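Local coordinates for protein spherulin-4 (Aspergillus clavatus, PDB 5C5G) that is a (beta/alpha)-barrel glycoside hydrolase that binds N-acetyl-D-galactosamine and probably acts on galactosaminogalactan during its biosynthesis, at residues A82-I93 with I126-V137. Numbering follows the deposited sequence.
Sequences AKRNISEVRRDI and ILAYLRELTDVV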
ATOM      1  N   ALA A  82     -12.443   0.056  12.651  1.00 14.89           N
ATOM      2  CA  ALA A  82     -12.075   0.103  14.065  1.00 17.43           C
ATOM      3  C   ALA A  82     -13.080  -0.587  14.968  1.00 17.79           C
ATOM      4  O   ALA A  82     -13.042  -0.411  16.185  1.00 21.15           O
ATOM      5  CB  ALA A  82     -11.812   1.548  14.523  1.00 17.86           C
ATOM      6  N   LYS A  83     -13.960  -1.385  14.374  1.00 16.61           N
ATOM      7  CA  LYS A  83     -14.929  -2.158  15.138  1.00 20.18           C
ATOM      8  C   LYS A  83     -14.397  -3.557  15.431  1.00 19.55           C
ATOM      9  O   LYS A  83     -14.930  -4.255  16.287  1.00 19.51           O
ATOM     10  CB  LYS A  83     -16.259  -2.270  14.383  1.00 22.75           C
ATOM     11  CG  LYS A  83     -16.977  -0.945  14.182  1.00 30.27           C
ATOM     12  CD  LYS A  83     -18.069  -1.065  13.122  1.00 37.88           C
ATOM     13  N   ARG A  84     -13.359  -3.978  14.720  1.00 16.35           N
ATOM     14  CA  ARG A  84     -12.806  -5.295  14.950  1.00 15.97           C
ATOM     15  C   ARG A  84     -12.109  -5.305  16.298  1.00 15.76           C
ATOM     16  O   ARG A  84     -11.359  -4.376  16.629  1.00 17.47           O
ATOM     17  CB  ARG A  84     -11.830  -5.659  13.831  1.00 15.63           C
ATOM     18  CG  ARG A  84     -11.344  -7.081  13.908  1.00 15.80           C
ATOM     19  CD  ARG A  84     -10.620  -7.446  12.644  1.00 15.79           C
ATOM     20  NE  ARG A  84     -10.149  -8.827  12.699  1.00 14.60           N
ATOM     21  CZ  ARG A  84      -8.932  -9.249  12.376  1.00 13.55           C
ATOM     22  NH1 ARG A  84      -8.003  -8.416  11.960  1.00 12.73           N
ATOM     23  NH2 ARG A  84      -8.632 -10.537  12.476  1.00 14.63           N
ATOM     24  N   ASN A  85     -12.359  -6.352  17.074  1.00 18.08           N
ATOM     25  CA  ASN A  85     -11.745  -6.503  18.382  1.00 18.51           C
ATOM     26  C   ASN A  85     -10.238  -6.331  18.278  1.00 17.28           C
ATOM     27  O   ASN A  85      -9.594  -6.965  17.452  1.00 16.05           O
ATOM     28  CB  ASN A  85     -12.077  -7.886  18.945  1.00 20.39           C
ATOM     29  CG  ASN A  85     -11.765  -8.007  20.419  1.00 37.20           C
ATOM     30  OD1 ASN A  85     -10.678  -7.649  20.874  1.00 39.33           O
ATOM     31  ND2 ASN A  85     -12.728  -8.512  21.179  1.00 43.74           N
ATOM     32  N   ILE A  86      -9.685  -5.456  19.102  1.00 16.48           N
ATOM     33  CA  ILE A  86      -8.284  -5.105  18.988  1.00 17.00           C
ATOM     34  C   ILE A  86      -7.382  -6.311  19.274  1.00 14.52           C
ATOM     35  O   ILE A  86      -6.274  -6.397  18.724  1.00 15.06           O
ATOM     36  CB  ILE A  86      -7.946  -3.876  19.873  1.00 20.65           C
ATOM     37  CG1 ILE A  86      -6.629  -3.251  19.406  1.00 20.12           C
ATOM     38  CG2 ILE A  86      -7.942  -4.244  21.357  1.00 21.38           C
ATOM     39  CD1 ILE A  86      -6.400  -1.835  19.924  1.00 23.11           C
ATOM     40  N   SER A  87      -7.841  -7.257  20.087  1.00 16.70           N
ATOM     41  CA  SER A  87      -7.040  -8.447  20.331  1.00 16.40           C
ATOM     42  C   SER A  87      -6.902  -9.298  19.065  1.00 14.82           C
ATOM     43  O   SER A  87      -5.878  -9.949  18.867  1.00 15.89           O
ATOM     44  CB  SER A  87      -7.619  -9.280  21.477  1.00 24.13           C
ATOM     45  OG  SER A  87      -8.880  -9.820  21.126  1.00 36.00           O
ATOM     46  N   GLU A  88      -7.916  -9.276  18.203  1.00 16.05           N
ATOM     47  CA  GLU A  88      -7.867 -10.031  16.954  1.00 15.11           C
ATOM     48  C   GLU A  88      -6.961  -9.326  15.957  1.00 12.54           C
ATOM     49  O   GLU A  88      -6.186  -9.956  15.238  1.00 13.02           O
ATOM     50  CB  GLU A  88      -9.274 -10.209  16.384  1.00 16.98           C
ATOM     51  CG  GLU A  88     -10.155 -11.083  17.269  1.00 22.68           C
ATOM     52  CD  GLU A  88     -11.617 -11.064  16.870  1.00 34.16           C
ATOM     53  OE1 GLU A  88     -11.921 -10.701  15.714  1.00 37.37           O
ATOM     54  OE2 GLU A  88     -12.461 -11.413  17.722  1.00 42.57           O
ATOM     55  N   VAL A  89      -7.032  -8.005  15.933  1.00 11.61           N
ATOM     56  CA  VAL A  89      -6.125  -7.228  15.103  1.00 11.14           C
ATOM     57  C   VAL A  89      -4.681  -7.501  15.546  1.00 10.72           C
ATOM     58  O   VAL A  89      -3.797  -7.742  14.726  1.00 10.45           O
ATOM     59  CB  VAL A  89      -6.445  -5.730  15.190  1.00 11.20           C
ATOM     60  CG1 VAL A  89      -5.450  -4.923  14.410  1.00 11.52           C
ATOM     61  CG2 VAL A  89      -7.852  -5.456  14.674  1.00 14.22           C
ATOM     62  N   ARG A  90      -4.445  -7.485  16.849  1.00 11.06           N
ATOM     63  CA  ARG A  90      -3.119  -7.738  17.374  1.00 11.51           C
ATOM     64  C   ARG A  90      -2.632  -9.146  17.030  1.00 10.42           C
ATOM     65  O   ARG A  90      -1.459  -9.332  16.721  1.00 10.95           O
ATOM     66  CB  ARG A  90      -3.090  -7.506  18.870  1.00 14.57           C
ATOM     67  CG  ARG A  90      -1.736  -7.725  19.471  1.00 21.26           C
ATOM     68  CD  ARG A  90      -1.630  -7.063  20.818  1.00 33.16           C
ATOM     69  NE  ARG A  90      -0.248  -7.046  21.281  1.00 43.02           N
ATOM     70  CZ  ARG A  90       0.225  -6.199  22.189  1.00 41.38           C
ATOM     71  NH1 ARG A  90      -0.570  -5.294  22.734  1.00 31.18           N
ATOM     72  NH2 ARG A  90       1.501  -6.261  22.546  1.00 48.51           N
ATOM     73  N   ARG A  91      -3.512 -10.144  17.089  1.00 11.43           N
ATOM     74  CA  ARG A  91      -3.113 -11.498  16.700  1.00 11.23           C
ATOM     75  C   ARG A  91      -2.566 -11.479  15.280  1.00 10.20           C
ATOM     76  O   ARG A  91      -1.537 -12.096  14.983  1.00 10.83           O
ATOM     77  CB  ARG A  91      -4.277 -12.484  16.814  1.00 11.85           C
ATOM     78  CG  ARG A  91      -3.947 -13.885  16.307  1.00 12.75           C
ATOM     79  CD  ARG A  91      -4.245 -14.059  14.821  1.00 12.72           C
ATOM     80  NE  ARG A  91      -3.835 -15.380  14.365  1.00 11.86           N
ATOM     81  CZ  ARG A  91      -3.757 -15.730  13.088  1.00 12.81           C
ATOM     82  NH1 ARG A  91      -3.370 -16.952  12.764  1.00 13.63           N
ATOM     83  NH2 ARG A  91      -4.094 -14.869  12.138  1.00 12.72           N
ATOM     84  N   ASP A  92      -3.223 -10.765  14.384  1.00  9.64           N
ATOM     85  CA  ASP A  92      -2.778 -10.746  13.001  1.00  9.22           C
ATOM     86  C   ASP A  92      -1.424 -10.042  12.877  1.00  9.48           C
ATOM     87  O   ASP A  92      -0.530 -10.506  12.163  1.00 10.37           O
ATOM     88  CB  ASP A  92      -3.811 -10.081  12.087  1.00 10.07           C
ATOM     89  CG  ASP A  92      -5.036 -10.933  11.858  1.00 11.48           C
ATOM     90  OD1 ASP A  92      -5.026 -12.141  12.180  1.00 12.16           O
ATOM     91  OD2 ASP A  92      -6.037 -10.384  11.343  1.00 12.10           O
ATOM     92  N   ILE A  93      -1.252  -8.907  13.556  1.00  9.18           N
ATOM     93  CA  ILE A  93       0.029  -8.208  13.532  1.00  9.08           C
ATOM     94  C   ILE A  93       1.135  -9.142  14.005  1.00  9.30           C
ATOM     95  O   ILE A  93       2.206  -9.241  13.385  1.00 10.59           O
ATOM     96  CB  ILE A  93      -0.004  -6.970  14.451  1.00  9.26           C
ATOM     97  CG1 ILE A  93      -1.009  -5.928  13.933  1.00  9.85           C
ATOM     98  CG2 ILE A  93       1.382  -6.355  14.553  1.00  9.91           C
ATOM     99  CD1 ILE A  93      -1.311  -4.824  14.945  1.00 10.85           C
ATOM    100  N   ILE A 126     -11.568   6.058  18.821  1.00 13.83           N
ATOM    101  CA  ILE A 126     -10.966   5.523  17.615  1.00 13.32           C
ATOM    102  C   ILE A 126      -9.515   5.969  17.514  1.00 12.16           C
ATOM    103  O   ILE A 126      -8.639   5.180  17.180  1.00 12.63           O
ATOM    104  CB  ILE A 126     -11.728   5.947  16.355  1.00 14.02           C
ATOM    105  CG1 ILE A 126     -13.124   5.318  16.373  1.00 16.61           C
ATOM    106  CG2 ILE A 126     -10.968   5.552  15.103  1.00 13.63           C
ATOM    107  CD1 ILE A 126     -14.039   5.799  15.272  1.00 18.40           C
ATOM    108  N   LEU A 127      -9.255   7.238  17.803  1.00 12.70           N
ATOM    109  CA  LEU A 127      -7.880   7.714  17.791  1.00 13.34           C
ATOM    110  C   LEU A 127      -7.018   6.877  18.743  1.00 11.91           C
ATOM    111  O   LEU A 127      -5.919   6.479  18.397  1.00 12.77           O
ATOM    112  CB  LEU A 127      -7.813   9.196  18.161  1.00 15.33           C
ATOM    113  CG  LEU A 127      -6.399   9.778  18.190  1.00 17.39           C
ATOM    114  CD1 LEU A 127      -5.735   9.755  16.820  1.00 20.80           C
ATOM    115  CD2 LEU A 127      -6.409  11.191  18.750  1.00 21.14           C
ATOM    116  N   ALA A 128      -7.523   6.590  19.941  1.00 12.81           N
ATOM    117  CA  ALA A 128      -6.782   5.785  20.905  1.00 13.60           C
ATOM    118  C   ALA A 128      -6.510   4.370  20.385  1.00 12.78           C
ATOM    119  O   ALA A 128      -5.423   3.811  20.578  1.00 14.02           O
ATOM    120  CB  ALA A 128      -7.538   5.731  22.242  1.00 16.10           C
ATOM    121  N   TYR A 129      -7.492   3.802  19.702  1.00 12.46           N
ATOM    122  CA  TYR A 129      -7.369   2.479  19.100  1.00 12.13           C
ATOM    123  C   TYR A 129      -6.288   2.491  18.042  1.00 10.75           C
ATOM    124  O   TYR A 129      -5.412   1.619  18.038  1.00 11.52           O
ATOM    125  CB  TYR A 129      -8.723   2.103  18.505  1.00 12.52           C
ATOM    126  CG  TYR A 129      -8.907   0.827  17.695  1.00 13.56           C
ATOM    127  CD1 TYR A 129      -8.568   0.771  16.354  1.00 13.55           C
ATOM    128  CD2 TYR A 129      -9.555  -0.269  18.244  1.00 16.02           C
ATOM    129  CE1 TYR A 129      -8.809  -0.363  15.604  1.00 13.62           C
ATOM    130  CE2 TYR A 129      -9.805  -1.407  17.496  1.00 17.51           C
ATOM    131  CZ  TYR A 129      -9.432  -1.440  16.179  1.00 13.88           C
ATOM    132  OH  TYR A 129      -9.703  -2.546  15.419  1.00 17.29           O
ATOM    133  N   LEU A 130      -6.314   3.471  17.147  1.00 11.13           N
ATOM    134  CA  LEU A 130      -5.308   3.537  16.095  1.00 10.58           C
ATOM    135  C   LEU A 130      -3.925   3.794  16.662  1.00 11.14           C
ATOM    136  O   LEU A 130      -2.937   3.221  16.189  1.00 10.99           O
ATOM    137  CB  LEU A 130      -5.661   4.602  15.063  1.00 12.09           C
ATOM    138  CG  LEU A 130      -6.934   4.317  14.251  1.00 13.74           C
ATOM    139  CD1 LEU A 130      -7.272   5.491  13.357  1.00 16.24           C
ATOM    140  CD2 LEU A 130      -6.780   3.050  13.410  1.00 15.95           C
ATOM    141  N   ARG A 131      -3.826   4.635  17.685  1.00 11.47           N
ATOM    142  CA  ARG A 131      -2.526   4.896  18.299  1.00 12.02           C
ATOM    143  C   ARG A 131      -1.966   3.645  18.966  1.00 12.62           C
ATOM    144  O   ARG A 131      -0.757   3.371  18.898  1.00 13.44           O
ATOM    145  CB  ARG A 131      -2.626   6.042  19.309  1.00 13.17           C
ATOM    146  CG  ARG A 131      -2.695   7.426  18.653  1.00 14.23           C
ATOM    147  CD  ARG A 131      -3.130   8.533  19.641  1.00 16.57           C
ATOM    148  NE  ARG A 131      -2.230   8.773  20.784  1.00 25.10           N
ATOM    149  CZ  ARG A 131      -1.122   9.506  20.732  1.00 28.10           C
ATOM    150  NH1 ARG A 131      -0.723  10.029  19.581  1.00 32.75           N
ATOM    151  NH2 ARG A 131      -0.396   9.705  21.831  1.00 19.22           N
ATOM    152  N   GLU A 132      -2.837   2.878  19.614  1.00 12.75           N
ATOM    153  CA  GLU A 132      -2.410   1.622  20.208  1.00 13.92           C
ATOM    154  C   GLU A 132      -1.881   0.673  19.137  1.00 13.38           C
ATOM    155  O   GLU A 132      -0.856   0.020  19.325  1.00 14.00           O
ATOM    156  CB  GLU A 132      -3.546   0.952  20.992  1.00 15.50           C
ATOM    157  CG  GLU A 132      -3.111  -0.365  21.615  1.00 19.54           C
ATOM    158  CD  GLU A 132      -4.057  -0.914  22.655  1.00 33.82           C
ATOM    159  OE1 GLU A 132      -4.995  -0.202  23.067  1.00 40.42           O
ATOM    160  OE2 GLU A 132      -3.843  -2.073  23.070  1.00 41.34           O
ATOM    161  N   LEU A 133      -2.568   0.585  18.013  1.00 11.92           N
ATOM    162  CA  LEU A 133      -2.102  -0.273  16.934  1.00 11.80           C
ATOM    163  C   LEU A 133      -0.741   0.141  16.425  1.00 11.20           C
ATOM    164  O   LEU A 133       0.090  -0.719  16.143  1.00 11.56           O
ATOM    165  CB  LEU A 133      -3.104  -0.322  15.788  1.00 13.75           C
ATOM    166  CG  LEU A 133      -4.414  -1.036  16.116  1.00 14.63           C
ATOM    167  CD1 LEU A 133      -5.292  -1.052  14.870  1.00 15.94           C
ATOM    168  CD2 LEU A 133      -4.209  -2.460  16.655  1.00 18.77           C
ATOM    169  N   THR A 134      -0.506   1.435  16.289  1.00 10.29           N
ATOM    170  CA  THR A 134       0.809   1.901  15.887  1.00 10.82           C
ATOM    171  C   THR A 134       1.861   1.518  16.921  1.00 11.70           C
ATOM    172  O   THR A 134       2.960   1.079  16.559  1.00 12.44           O
ATOM    173  CB  THR A 134       0.782   3.403  15.581  1.00 12.07           C
ATOM    174  OG1 THR A 134       0.075   3.551  14.353  1.00 11.99           O
ATOM    175  CG2 THR A 134       2.179   3.975  15.413  1.00 14.11           C
ATOM    176  N   ASP A 135       1.546   1.672  18.203  1.00 12.21           N
ATOM    177  CA  ASP A 135       2.475   1.248  19.246  1.00 13.24           C
ATOM    178  C   ASP A 135       2.808  -0.236  19.139  1.00 12.20           C
ATOM    179  O   ASP A 135       3.948  -0.644  19.321  1.00 13.44           O
ATOM    180  CB  ASP A 135       1.901   1.556  20.639  1.00 17.46           C
ATOM    181  CG  ASP A 135       1.967   3.030  21.000  1.00 22.09           C
ATOM    182  OD1 ASP A 135       2.656   3.804  20.299  1.00 22.56           O
ATOM    183  OD2 ASP A 135       1.336   3.405  22.009  1.00 28.07           O
ATOM    184  N   VAL A 136       1.805  -1.046  18.850  1.00 12.90           N
ATOM    185  CA  VAL A 136       2.028  -2.475  18.680  1.00 11.73           C
ATOM    186  C   VAL A 136       2.951  -2.746  17.499  1.00 11.75           C
ATOM    187  O   VAL A 136       3.915  -3.511  17.610  1.00 13.38           O
ATOM    188  CB  VAL A 136       0.701  -3.248  18.518  1.00 14.65           C
ATOM    189  CG1 VAL A 136       0.958  -4.722  18.200  1.00 15.87           C
ATOM    190  CG2 VAL A 136      -0.135  -3.128  19.780  1.00 16.23           C
ATOM    191  N   VAL A 137       2.697  -2.118  16.357  1.00 10.54           N
ATOM    192  CA  VAL A 137       3.554  -2.340  15.211  1.00 10.31           C
ATOM    193  C   VAL A 137       4.982  -1.899  15.502  1.00 10.63           C
ATOM    194  O   VAL A 137       5.942  -2.625  15.199  1.00 11.69           O
ATOM    195  CB  VAL A 137       3.024  -1.599  13.997  1.00  9.95           C
ATOM    196  CG1 VAL A 137       4.000  -1.689  12.824  1.00 11.25           C
ATOM    197  CG2 VAL A 137       1.690  -2.177  13.599  1.00 10.25           C
TER
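Tyr129 reaches from helix 126-137 into the loop that leads to helix 86-93, and its OH donates a hydrogen bond of 2.7 Å to Arg84 O. That oxygen lies in the plane of the ring, at its edge, and the hydroxyl is tilted 19° from the carbonyl plane. Tyr129 CG stands anti to its own N (chi1 175°), which points the ring at the loop, and Ala82 CB makes a CH-pi contact over one face, 4.0 Å from the Tyr129 ring centroid. Ile86 adds to this patch: its CB is 3.9 Å from Tyr129 CE2, CG1 packs on Leu133 CD2 at 3.7 Å, and CD1 reaches the carboxylate end of Glu132. Further along, Val89 CG1 meets Leu133 CD2 at 3.6 Å. Val136 puts CG1 against Ile93 and CG2 over one face of the Arg90 guanidinium, whose NE forms a salt bridge with Glu94. The helix segments run nearly parallel, crossing at -25° with axes 10.7 Å apart, as expected for successive outer helices of a TIM barrel. Beneath them, Val89, Ile93 and Val137 pack on Phe115 of strand 112-116, while Val89 also touches Val77 of strand 71-78 and Val137 Val149 of strand 148-152.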